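Local coordinates for malonyl CoA-acyl carrier protein transacylase (Burkholderia pseudomallei, PDB 3G87) that probably transfers malonyl groups from coenzyme A to holo-acyl carrier protein, as a member of the acyltransferase family, at residues His196-Phe207 and Leu241-Val249; Trp251-Leu259 and Leu280-Thr291. All coordinates share one frame; numbering follows the deposited sequence.

Contact 1. Residues His196-Phe207 and Leu241-Val249; sequences HSKFMRPAQQAF and LAQQIASPV
H196 and A246 bring the two backbones together, CA to CA 4.4 Å, where a loop leading into helix 201-211 passes residues 244-249. This is the histidine side of a site consistent with the Ser-His pair of the acyltransferase fold: NE2 of H196 is hydrogen-bonded to S92 OG, in a GxSxG sequence like that of a nucleophile elbow. The other ring nitrogen, ND1, is shared between two backbone carbonyls, Q244 O at 2.9 Å and S247 O at 3.0 Å. Both bonds are weak and bent, and Q244 O lies at the edge of the imidazole, in its plane. V249 CG2 covers one ring face in a CH-pi contact, 3.5 Å from the ring centroid and nearly on the normal, while a water sits over the opposite face and bridges I245 O and, weakly, H196 N. Face and edge contacts together should hold the ring's rotation. Q244 NE2 is hydrogen-bonded to S92 O, and Q244 OE1 weakly to R117 NH2.

Farther along, I245 crosses the F207 side chain at about a right angle. Its CG2, the branch anti to the backbone N, meets M200 CB and Q204 CB, and its CD1 reaches the F207 ring at CD2, 3.8 Å away. That ring also presents its edge to L241 CG. The Q204 chain, extended from a CG anti to the backbone N (chi1 171°), runs over A246 CB and carries its amide to the backbone carbonyl of A242, where Q204 NE2 makes a weak bond of 3.1 Å to A242 O. The same NE2 donates to a second water, also 3.1 Å away, which accepts from Q243 NE2 and is hydrogen-bonded to S247 OG.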
loop_
_atom_site.group_PDB
_atom_site.type_symbol
_atom_site.label_atom_id
_atom_site.label_comp_id
_atom_site.label_asym_id
_atom_site.label_seq_id
_atom_site.Cartn_x
_atom_site.Cartn_y
_atom_site.Cartn_z
ATOM N N HIS A 196 -1.095 4.524 9.541
ATOM C CA HIS A 196 -0.718 5.726 8.828
ATOM C C HIS A 196 -1.188 6.964 9.551
ATOM O O HIS A 196 -1.743 7.842 8.951
ATOM C CB HIS A 196 -1.180 5.668 7.356
ATOM C CG HIS A 196 -0.424 4.671 6.534
ATOM N ND1 HIS A 196 0.884 4.837 6.180
ATOM C CD2 HIS A 196 -0.779 3.469 6.053
ATOM C CE1 HIS A 196 1.304 3.798 5.506
ATOM N NE2 HIS A 196 0.314 2.948 5.428
ATOM N N SER A 197 -0.985 6.956 10.865
ATOM C CA SER A 197 -1.301 8.061 11.781
ATOM C C SER A 197 -0.212 8.078 12.861
ATOM O O SER A 197 0.696 7.243 12.853
ATOM C CB SER A 197 -2.666 7.870 12.462
ATOM O OG SER A 197 -2.581 6.922 13.549
ATOM N N LYS A 198 -0.334 9.022 13.786
ATOM C CA LYS A 198 0.614 9.179 14.907
ATOM C C LYS A 198 0.676 7.987 15.865
ATOM O O LYS A 198 1.613 7.892 16.630
ATOM C CB LYS A 198 0.259 10.416 15.737
ATOM C CG LYS A 198 -1.156 10.373 16.386
ATOM C CD LYS A 198 -1.401 11.630 17.265
ATOM C CE LYS A 198 -2.914 11.819 17.484
ATOM N NZ LYS A 198 -3.246 13.014 18.345
ATOM N N PHE A 199 -0.338 7.126 15.858
ATOM C CA PHE A 199 -0.314 5.938 16.708
ATOM C C PHE A 199 0.742 4.918 16.266
ATOM O O PHE A 199 1.184 4.101 17.065
ATOM C CB PHE A 199 -1.735 5.360 16.949
ATOM C CG PHE A 199 -2.667 6.367 17.617
ATOM C CD1 PHE A 199 -2.594 6.600 18.996
ATOM C CD2 PHE A 199 -3.528 7.171 16.856
ATOM C CE1 PHE A 199 -3.402 7.567 19.628
ATOM C CE2 PHE A 199 -4.340 8.125 17.475
ATOM C CZ PHE A 199 -4.279 8.311 18.873
ATOM N N MET A 200 1.180 5.000 15.027
ATOM C CA MET A 200 2.160 4.133 14.441
ATOM C C MET A 200 3.587 4.549 14.665
ATOM O O MET A 200 4.480 3.881 14.262
ATOM C CB MET A 200 1.891 3.972 12.959
ATOM C CG MET A 200 0.722 3.123 12.649
ATOM S SD MET A 200 0.566 1.562 13.490
ATOM C CE MET A 200 -0.723 2.017 14.454
ATOM N N ARG A 201 3.773 5.658 15.326
ATOM C CA ARG A 201 5.091 6.115 15.639
ATOM C C ARG A 201 6.030 5.088 16.287
ATOM O O ARG A 201 7.123 5.002 15.908
ATOM C CB ARG A 201 5.044 7.369 16.452
ATOM C CG ARG A 201 5.305 8.500 15.631
ATOM C CD ARG A 201 5.016 9.779 16.316
ATOM N NE ARG A 201 3.998 10.562 15.678
ATOM C CZ ARG A 201 4.069 11.060 14.447
ATOM N NH1 ARG A 201 5.145 10.838 13.700
ATOM N NH2 ARG A 201 3.064 11.786 13.962
ATOM N N PRO A 202 5.579 4.329 17.254
ATOM C CA PRO A 202 6.449 3.340 17.852
ATOM C C PRO A 202 6.848 2.188 16.920
ATOM O O PRO A 202 7.992 1.835 16.945
ATOM C CB PRO A 202 5.685 2.909 19.085
ATOM C CG PRO A 202 4.873 3.949 19.366
ATOM C CD PRO A 202 4.484 4.635 18.160
ATOM N N ALA A 203 5.939 1.716 16.083
ATOM C CA ALA A 203 6.240 0.782 15.037
ATOM C C ALA A 203 7.245 1.362 14.076
ATOM O O ALA A 203 8.170 0.693 13.710
ATOM C CB ALA A 203 5.011 0.374 14.309
ATOM N N GLN A 204 7.026 2.616 13.685
ATOM C CA GLN A 204 7.908 3.310 12.778
ATOM C C GLN A 204 9.334 3.360 13.264
ATOM O O GLN A 204 10.212 3.088 12.520
ATOM C CB GLN A 204 7.425 4.722 12.487
ATOM C CG GLN A 204 8.328 5.576 11.754
ATOM C CD GLN A 204 7.734 6.918 11.492
ATOM O OE1 GLN A 204 7.978 7.857 12.196
ATOM N NE2 GLN A 204 6.939 7.011 10.466
ATOM N N GLN A 205 9.528 3.731 14.518
ATOM C CA GLN A 205 10.848 3.784 15.086
ATOM C C GLN A 205 11.444 2.414 15.216
ATOM O O GLN A 205 12.585 2.238 14.923
ATOM C CB GLN A 205 10.892 4.533 16.410
ATOM C CG GLN A 205 10.554 6.001 16.342
ATOM C CD GLN A 205 10.999 6.696 15.064
ATOM O OE1 GLN A 205 12.166 6.802 14.780
ATOM N NE2 GLN A 205 10.052 7.180 14.309
ATOM N N ALA A 206 10.643 1.454 15.645
ATOM C CA ALA A 206 11.136 0.081 15.746
ATOM C C ALA A 206 11.551 -0.378 14.351
ATOM O O ALA A 206 12.583 -1.061 14.201
ATOM C CB ALA A 206 10.080 -0.860 16.356
ATOM N N PHE A 207 10.777 0.028 13.328
ATOM C CA PHE A 207 11.008 -0.459 11.960
ATOM C C PHE A 207 12.238 0.214 11.382
ATOM O O PHE A 207 13.027 -0.426 10.709
ATOM C CB PHE A 207 9.822 -0.183 11.033
ATOM C CG PHE A 207 10.041 -0.678 9.628
ATOM C CD1 PHE A 207 10.026 -2.062 9.347
ATOM C CD2 PHE A 207 10.273 0.222 8.596
ATOM C CE1 PHE A 207 10.251 -2.540 8.075
ATOM C CE2 PHE A 207 10.502 -0.262 7.268
ATOM C CZ PHE A 207 10.510 -1.655 7.022
ATOM N N LEU A 241 11.094 4.962 3.546
ATOM C CA LEU A 241 10.419 3.742 3.815
ATOM C C LEU A 241 9.898 3.768 5.201
ATOM O O LEU A 241 8.840 3.325 5.460
ATOM C CB LEU A 241 11.384 2.600 3.611
ATOM C CG LEU A 241 10.736 1.253 3.420
ATOM C CD1 LEU A 241 9.502 1.378 2.617
ATOM C CD2 LEU A 241 11.621 0.197 2.927
ATOM N N ALA A 242 10.689 4.308 6.105
ATOM C CA ALA A 242 10.343 4.328 7.509
ATOM C C ALA A 242 9.299 5.378 7.787
ATOM O O ALA A 242 8.334 5.139 8.425
ATOM C CB ALA A 242 11.490 4.576 8.285
ATOM N N GLN A 243 9.496 6.566 7.308
ATOM C CA GLN A 243 8.524 7.596 7.494
ATOM C C GLN A 243 7.132 7.219 6.982
ATOM O O GLN A 243 6.156 7.656 7.495
ATOM C CB GLN A 243 9.067 8.865 6.876
ATOM C CG GLN A 243 8.885 10.077 7.720
ATOM C CD GLN A 243 9.561 10.051 9.060
ATOM O OE1 GLN A 243 10.709 9.647 9.202
ATOM N NE2 GLN A 243 8.864 10.539 10.053
ATOM N N GLN A 244 7.092 6.357 5.990
ATOM C CA GLN A 244 5.863 5.877 5.374
ATOM C C GLN A 244 4.787 5.419 6.370
ATOM O O GLN A 244 3.657 5.730 6.228
ATOM C CB GLN A 244 6.226 4.763 4.381
ATOM C CG GLN A 244 5.268 4.483 3.300
ATOM C CD GLN A 244 4.834 3.047 3.271
ATOM O OE1 GLN A 244 4.543 2.489 4.262
ATOM N NE2 GLN A 244 4.803 2.470 2.139
ATOM N N ILE A 245 5.207 4.697 7.396
ATOM C CA ILE A 245 4.359 4.069 8.377
ATOM C C ILE A 245 3.471 4.981 9.209
ATOM O O ILE A 245 2.369 4.652 9.476
ATOM C CB ILE A 245 5.217 3.151 9.303
ATOM C CG1 ILE A 245 5.482 1.823 8.662
ATOM C CG2 ILE A 245 4.596 2.949 10.617
ATOM C CD1 ILE A 245 6.690 1.206 9.116
ATOM N N ALA A 246 3.980 6.120 9.626
ATOM C CA ALA A 246 3.195 7.030 10.412
ATOM C C ALA A 246 2.620 8.236 9.653
ATOM O O ALA A 246 2.036 9.095 10.236
ATOM C CB ALA A 246 3.956 7.466 11.619
ATOM N N SER A 247 2.787 8.240 8.345
ATOM C CA SER A 247 2.416 9.335 7.492
ATOM C C SER A 247 1.244 8.956 6.620
ATOM O O SER A 247 1.075 7.839 6.344
ATOM C CB SER A 247 3.594 9.694 6.623
ATOM O OG SER A 247 4.474 10.506 7.301
ATOM N N PRO A 248 0.445 9.896 6.161
ATOM C CA PRO A 248 -0.619 9.498 5.206
ATOM C C PRO A 248 -0.096 9.035 3.854
ATOM O O PRO A 248 0.971 9.448 3.386
ATOM C CB PRO A 248 -1.503 10.755 5.066
ATOM C CG PRO A 248 -0.778 11.844 5.776
ATOM C CD PRO A 248 0.287 11.270 6.677
ATOM N N VAL A 249 -0.838 8.159 3.244
ATOM C CA VAL A 249 -0.443 7.594 1.982
ATOM C C VAL A 249 -0.980 8.541 0.948
ATOM O O VAL A 249 -2.216 8.766 0.851
ATOM C CB VAL A 249 -1.068 6.216 1.769
ATOM C CG1 VAL A 249 -0.902 5.761 0.320
ATOM C CG2 VAL A 249 -0.463 5.194 2.726
HETATM O O HOH W 1 1.057 2.089 8.887
HETATM O O HOH W 2 6.159 9.899 9.641
#

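Contact 2. Residues Trp251-Leu259 and Leu280-Thr291; sequences WCESIRYLL and LTRLVHTIRRQT
I287 is the knob of this helix pair: its side chain drops among W251, C252, I255 and R256 of the facing helix. The axes of 251-259 and 280-289 cross at -65° and approach to 10.3 Å. I287 CG2 meets I255 CG2 at 3.8 Å, the two branched chains crossing at about a right angle, and the same CG2 also touches CG of R256. I255 CD1 turns to V284 CG2 in the same perpendicular manner.

At one end, CG of W251, anti to the backbone N (chi1 -169°), places the indole against L280 and L283. L280 CD2 rests 4.1 Å above one face and I255 CG1 above the opposite one, both offset toward the rim, so the indole is sandwiched between aliphatic branches from the two helices. L283 CD1 approaches CD1 of the indole obliquely at 3.8 Å. W251 NE1 is buried here and has no partner in the model.

The other end is polar. R256 extends from CG to NE and meets T291 from the opposite direction. T291 OG1 lies in the guanidinium plane, at its edge, and accepts a nearly straight bond of 2.7 Å from R256 NE and a weaker one from NH2. It donates in turn to I287 O, from above the carbonyl plane, so the hydroxyl is gripped from both helices just where the second has unwound. L259 CD2 lies over one face of the R288 guanidinium, 3.5 Å from NE, while R288 NH2 bonds to I269 O.

L259 and V284 also touch F271 of strand 269-273, and L258 and L280 reach strand 6-11: helices packed on a parallel sheet, an alpha/beta layer typical of the large subdomain of acyltransferases.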
loop_
_atom_site.group_PDB
_atom_site.type_symbol
_atom_site.label_atom_id
_atom_site.label_comp_id
_atom_site.label_asym_id
_atom_site.label_seq_id
_atom_site.Cartn_x
_atom_site.Cartn_y
_atom_site.Cartn_z
ATOM N N TRP A 251 -1.634 8.667 -2.294
ATOM C CA TRP A 251 -1.916 7.982 -3.506
ATOM C C TRP A 251 -2.354 8.825 -4.698
ATOM O O TRP A 251 -1.780 8.703 -5.750
ATOM C CB TRP A 251 -2.835 6.809 -3.277
ATOM C CG TRP A 251 -2.909 5.991 -4.446
ATOM C CD1 TRP A 251 -3.923 5.931 -5.319
ATOM C CD2 TRP A 251 -1.893 5.166 -4.962
ATOM N NE1 TRP A 251 -3.636 5.116 -6.308
ATOM C CE2 TRP A 251 -2.386 4.621 -6.130
ATOM C CE3 TRP A 251 -0.620 4.807 -4.530
ATOM C CZ2 TRP A 251 -1.668 3.738 -6.879
ATOM C CZ3 TRP A 251 0.089 3.954 -5.265
ATOM C CH2 TRP A 251 -0.424 3.419 -6.438
ATOM N N CYS A 252 -3.381 9.644 -4.512
ATOM C CA CYS A 252 -3.919 10.541 -5.503
ATOM C C CYS A 252 -2.872 11.463 -6.082
ATOM O O CYS A 252 -2.738 11.560 -7.246
ATOM C CB CYS A 252 -5.156 11.310 -4.961
ATOM S SG CYS A 252 -5.913 12.491 -6.044
ATOM N N GLU A 253 -2.140 12.127 -5.215
ATOM C CA GLU A 253 -1.053 13.007 -5.574
ATOM C C GLU A 253 0.080 12.278 -6.244
ATOM O O GLU A 253 0.753 12.819 -7.007
ATOM C CB GLU A 253 -0.485 13.717 -4.348
ATOM C CG GLU A 253 -1.137 14.975 -3.906
ATOM C CD GLU A 253 -0.635 15.443 -2.558
ATOM O OE1 GLU A 253 -0.960 14.840 -1.558
ATOM O OE2 GLU A 253 0.128 16.379 -2.500
ATOM N N SER A 254 0.279 11.031 -5.942
ATOM C CA SER A 254 1.327 10.272 -6.577
ATOM C C SER A 254 0.977 9.956 -8.018
ATOM O O SER A 254 1.731 10.168 -8.886
ATOM C CB SER A 254 1.613 9.004 -5.779
ATOM O OG SER A 254 2.169 9.252 -4.549
ATOM N N ILE A 255 -0.197 9.436 -8.232
ATOM C CA ILE A 255 -0.741 9.254 -9.540
ATOM C C ILE A 255 -0.746 10.549 -10.334
ATOM O O ILE A 255 -0.231 10.596 -11.396
ATOM C CB ILE A 255 -2.173 8.674 -9.492
ATOM C CG1 ILE A 255 -2.181 7.374 -8.738
ATOM C CG2 ILE A 255 -2.760 8.519 -10.843
ATOM C CD1 ILE A 255 -1.430 6.339 -9.354
ATOM N N ARG A 256 -1.350 11.586 -9.798
ATOM C CA ARG A 256 -1.370 12.919 -10.443
ATOM C C ARG A 256 0.049 13.444 -10.794
ATOM O O ARG A 256 0.271 14.068 -11.849
ATOM C CB ARG A 256 -2.121 13.914 -9.545
ATOM C CG ARG A 256 -3.636 13.802 -9.683
ATOM C CD ARG A 256 -4.392 14.784 -8.753
ATOM N NE ARG A 256 -5.762 15.032 -9.179
ATOM C CZ ARG A 256 -6.645 15.792 -8.502
ATOM N NH1 ARG A 256 -6.322 16.366 -7.325
ATOM N NH2 ARG A 256 -7.878 15.973 -8.994
ATOM N N TYR A 257 1.029 13.174 -9.927
ATOM C CA TYR A 257 2.386 13.516 -10.263
ATOM C C TYR A 257 2.803 12.748 -11.517
ATOM O O TYR A 257 3.455 13.312 -12.374
ATOM C CB TYR A 257 3.360 13.222 -9.106
ATOM C CG TYR A 257 4.823 13.452 -9.472
ATOM C CD1 TYR A 257 5.341 14.747 -9.545
ATOM C CD2 TYR A 257 5.682 12.376 -9.774
ATOM C CE1 TYR A 257 6.692 14.968 -9.903
ATOM C CE2 TYR A 257 7.050 12.591 -10.112
ATOM C CZ TYR A 257 7.554 13.889 -10.153
ATOM O OH TYR A 257 8.897 14.154 -10.489
ATOM N N LEU A 258 2.429 11.479 -11.639
ATOM C CA LEU A 258 2.795 10.747 -12.852
ATOM C C LEU A 258 2.099 11.277 -14.067
ATOM O O LEU A 258 2.734 11.365 -15.112
ATOM C CB LEU A 258 2.534 9.232 -12.751
ATOM C CG LEU A 258 3.408 8.646 -11.628
ATOM C CD1 LEU A 258 2.990 7.231 -11.216
ATOM C CD2 LEU A 258 4.899 8.772 -11.936
ATOM N N LEU A 259 0.807 11.607 -13.945
ATOM C CA LEU A 259 0.043 12.168 -15.080
ATOM C C LEU A 259 0.670 13.459 -15.644
ATOM O O LEU A 259 0.825 13.583 -16.857
ATOM C CB LEU A 259 -1.421 12.416 -14.687
ATOM C CG LEU A 259 -2.236 11.164 -14.300
ATOM C CD1 LEU A 259 -3.621 11.535 -13.917
ATOM C CD2 LEU A 259 -2.285 10.124 -15.421
ATOM N N LEU A 280 -6.336 -0.852 -7.496
ATOM C CA LEU A 280 -5.653 0.378 -7.909
ATOM C C LEU A 280 -6.098 0.784 -9.305
ATOM O O LEU A 280 -6.139 1.960 -9.620
ATOM C CB LEU A 280 -4.129 0.216 -7.871
ATOM C CG LEU A 280 -3.567 -0.286 -6.550
ATOM C CD1 LEU A 280 -1.997 -0.397 -6.601
ATOM C CD2 LEU A 280 -4.042 0.618 -5.410
ATOM N N THR A 281 -6.394 -0.197 -10.148
ATOM C CA THR A 281 -6.928 0.045 -11.488
ATOM C C THR A 281 -8.107 0.992 -11.398
ATOM O O THR A 281 -8.171 1.949 -12.148
ATOM C CB THR A 281 -7.330 -1.289 -12.153
ATOM O OG1 THR A 281 -6.137 -2.058 -12.355
ATOM C CG2 THR A 281 -7.963 -1.106 -13.520
ATOM N N ARG A 282 -9.032 0.713 -10.470
ATOM C CA ARG A 282 -10.252 1.520 -10.320
ATOM C C ARG A 282 -9.946 2.871 -9.737
ATOM O O ARG A 282 -10.630 3.831 -10.046
ATOM C CB ARG A 282 -11.251 0.807 -9.427
ATOM C CG ARG A 282 -11.923 -0.394 -10.035
ATOM C CD ARG A 282 -12.915 -1.008 -8.990
ATOM N NE ARG A 282 -12.279 -2.093 -8.227
ATOM C CZ ARG A 282 -12.656 -2.513 -7.005
ATOM N NH1 ARG A 282 -12.005 -3.535 -6.416
ATOM N NH2 ARG A 282 -13.690 -1.930 -6.368
ATOM N N LEU A 283 -8.934 2.951 -8.869
ATOM C CA LEU A 283 -8.527 4.264 -8.298
ATOM C C LEU A 283 -7.944 5.148 -9.366
ATOM O O LEU A 283 -8.263 6.337 -9.420
ATOM C CB LEU A 283 -7.556 4.182 -7.100
ATOM C CG LEU A 283 -7.923 3.383 -5.847
ATOM C CD1 LEU A 283 -6.799 3.432 -4.768
ATOM C CD2 LEU A 283 -9.247 3.875 -5.295
ATOM N N VAL A 284 -7.115 4.570 -10.229
ATOM C CA VAL A 284 -6.512 5.326 -11.302
ATOM C C VAL A 284 -7.578 5.818 -12.303
ATOM O O VAL A 284 -7.537 6.980 -12.719
ATOM C CB VAL A 284 -5.395 4.558 -12.013
ATOM C CG1 VAL A 284 -4.954 5.336 -13.273
ATOM C CG2 VAL A 284 -4.222 4.324 -11.071
ATOM N N HIS A 285 -8.556 4.983 -12.652
ATOM C CA HIS A 285 -9.613 5.467 -13.559
ATOM C C HIS A 285 -10.293 6.703 -12.969
ATOM O O HIS A 285 -10.523 7.696 -13.679
ATOM C CB HIS A 285 -10.640 4.390 -13.970
ATOM C CG HIS A 285 -11.810 4.960 -14.720
ATOM N ND1 HIS A 285 -11.678 5.585 -15.951
ATOM C CD2 HIS A 285 -13.126 5.040 -14.398
ATOM C CE1 HIS A 285 -12.860 6.021 -16.350
ATOM N NE2 HIS A 285 -13.754 5.709 -15.424
ATOM N N THR A 286 -10.550 6.661 -11.666
ATOM C CA THR A 286 -11.299 7.738 -10.991
ATOM C C THR A 286 -10.501 9.027 -10.905
ATOM O O THR A 286 -11.010 10.092 -11.245
ATOM C CB THR A 286 -11.818 7.314 -9.601
ATOM O OG1 THR A 286 -12.710 6.183 -9.756
ATOM C CG2 THR A 286 -12.545 8.495 -8.925
ATOM N N ILE A 287 -9.248 8.914 -10.565
ATOM C CA ILE A 287 -8.306 9.981 -10.580
ATOM C C ILE A 287 -8.237 10.669 -11.932
ATOM O O ILE A 287 -8.396 11.841 -12.010
ATOM C CB ILE A 287 -6.911 9.502 -10.086
ATOM C CG1 ILE A 287 -6.934 9.239 -8.604
ATOM C CG2 ILE A 287 -5.910 10.521 -10.279
ATOM C CD1 ILE A 287 -6.184 8.150 -8.211
ATOM N N ARG A 288 -8.022 9.907 -12.991
ATOM C CA ARG A 288 -7.970 10.421 -14.351
ATOM C C ARG A 288 -9.270 11.088 -14.823
ATOM O O ARG A 288 -9.235 12.078 -15.454
ATOM C CB ARG A 288 -7.529 9.356 -15.369
ATOM C CG ARG A 288 -6.130 8.810 -15.195
ATOM C CD ARG A 288 -5.650 7.924 -16.298
ATOM N NE ARG A 288 -4.944 8.709 -17.264
ATOM C CZ ARG A 288 -4.040 8.297 -18.105
ATOM N NH1 ARG A 288 -3.500 9.168 -18.839
ATOM N NH2 ARG A 288 -3.699 7.078 -18.241
ATOM N N ARG A 289 -10.404 10.540 -14.476
ATOM C CA ARG A 289 -11.668 11.138 -14.811
ATOM C C ARG A 289 -11.835 12.488 -14.149
ATOM O O ARG A 289 -12.387 13.373 -14.710
ATOM C CB ARG A 289 -12.803 10.196 -14.435
ATOM C CG ARG A 289 -14.024 10.343 -15.242
ATOM C CD ARG A 289 -15.199 9.644 -14.627
ATOM N NE ARG A 289 -15.616 10.144 -13.332
ATOM C CZ ARG A 289 -15.541 9.456 -12.205
ATOM N NH1 ARG A 289 -15.051 8.246 -12.236
ATOM N NH2 ARG A 289 -15.952 9.980 -11.056
ATOM N N GLN A 290 -11.341 12.609 -12.938
ATOM C CA GLN A 290 -11.280 13.857 -12.224
ATOM C C GLN A 290 -9.972 14.455 -12.750
ATOM O O GLN A 290 -9.458 13.988 -13.689
ATOM C CB GLN A 290 -11.405 13.629 -10.708
ATOM C CG GLN A 290 -12.724 12.839 -10.242
ATOM C CD GLN A 290 -12.745 12.243 -8.796
ATOM O OE1 GLN A 290 -11.780 11.673 -8.342
ATOM N NE2 GLN A 290 -13.864 12.335 -8.121
ATOM N N THR A 291 -9.429 15.520 -12.246
ATOM C CA THR A 291 -8.187 15.974 -12.883
ATOM C C THR A 291 -8.321 16.432 -14.358
ATOM O O THR A 291 -7.857 15.768 -15.281
ATOM C CB THR A 291 -7.026 14.910 -12.828
ATOM O OG1 THR A 291 -6.924 14.275 -11.550
ATOM C CG2 THR A 291 -5.755 15.583 -13.070
#

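Overall arrangement
From the N terminus, strands 6-11 and 87-90 of the parallel sheet and the antiparallel sheet precede H196, where contact 1 begins. That contact closes a loop of 33 residues, including the last turn of helix 201-211, strand 223-224 and the start of helix 237-243. The chain then passes directly into helix 251-264, opening contact 2, which closes over 20 residues including strand 269-273. The two contacts are in series, neither nesting nor crossing, their centres 24 Å apart. Contact 1 joins the start of helix 201-211 and the loop before it to helix 237-243 and the residues after it; contact 2 joins two helices over the parallel sheet. H196 and W251 both touch the presumed active site around S92.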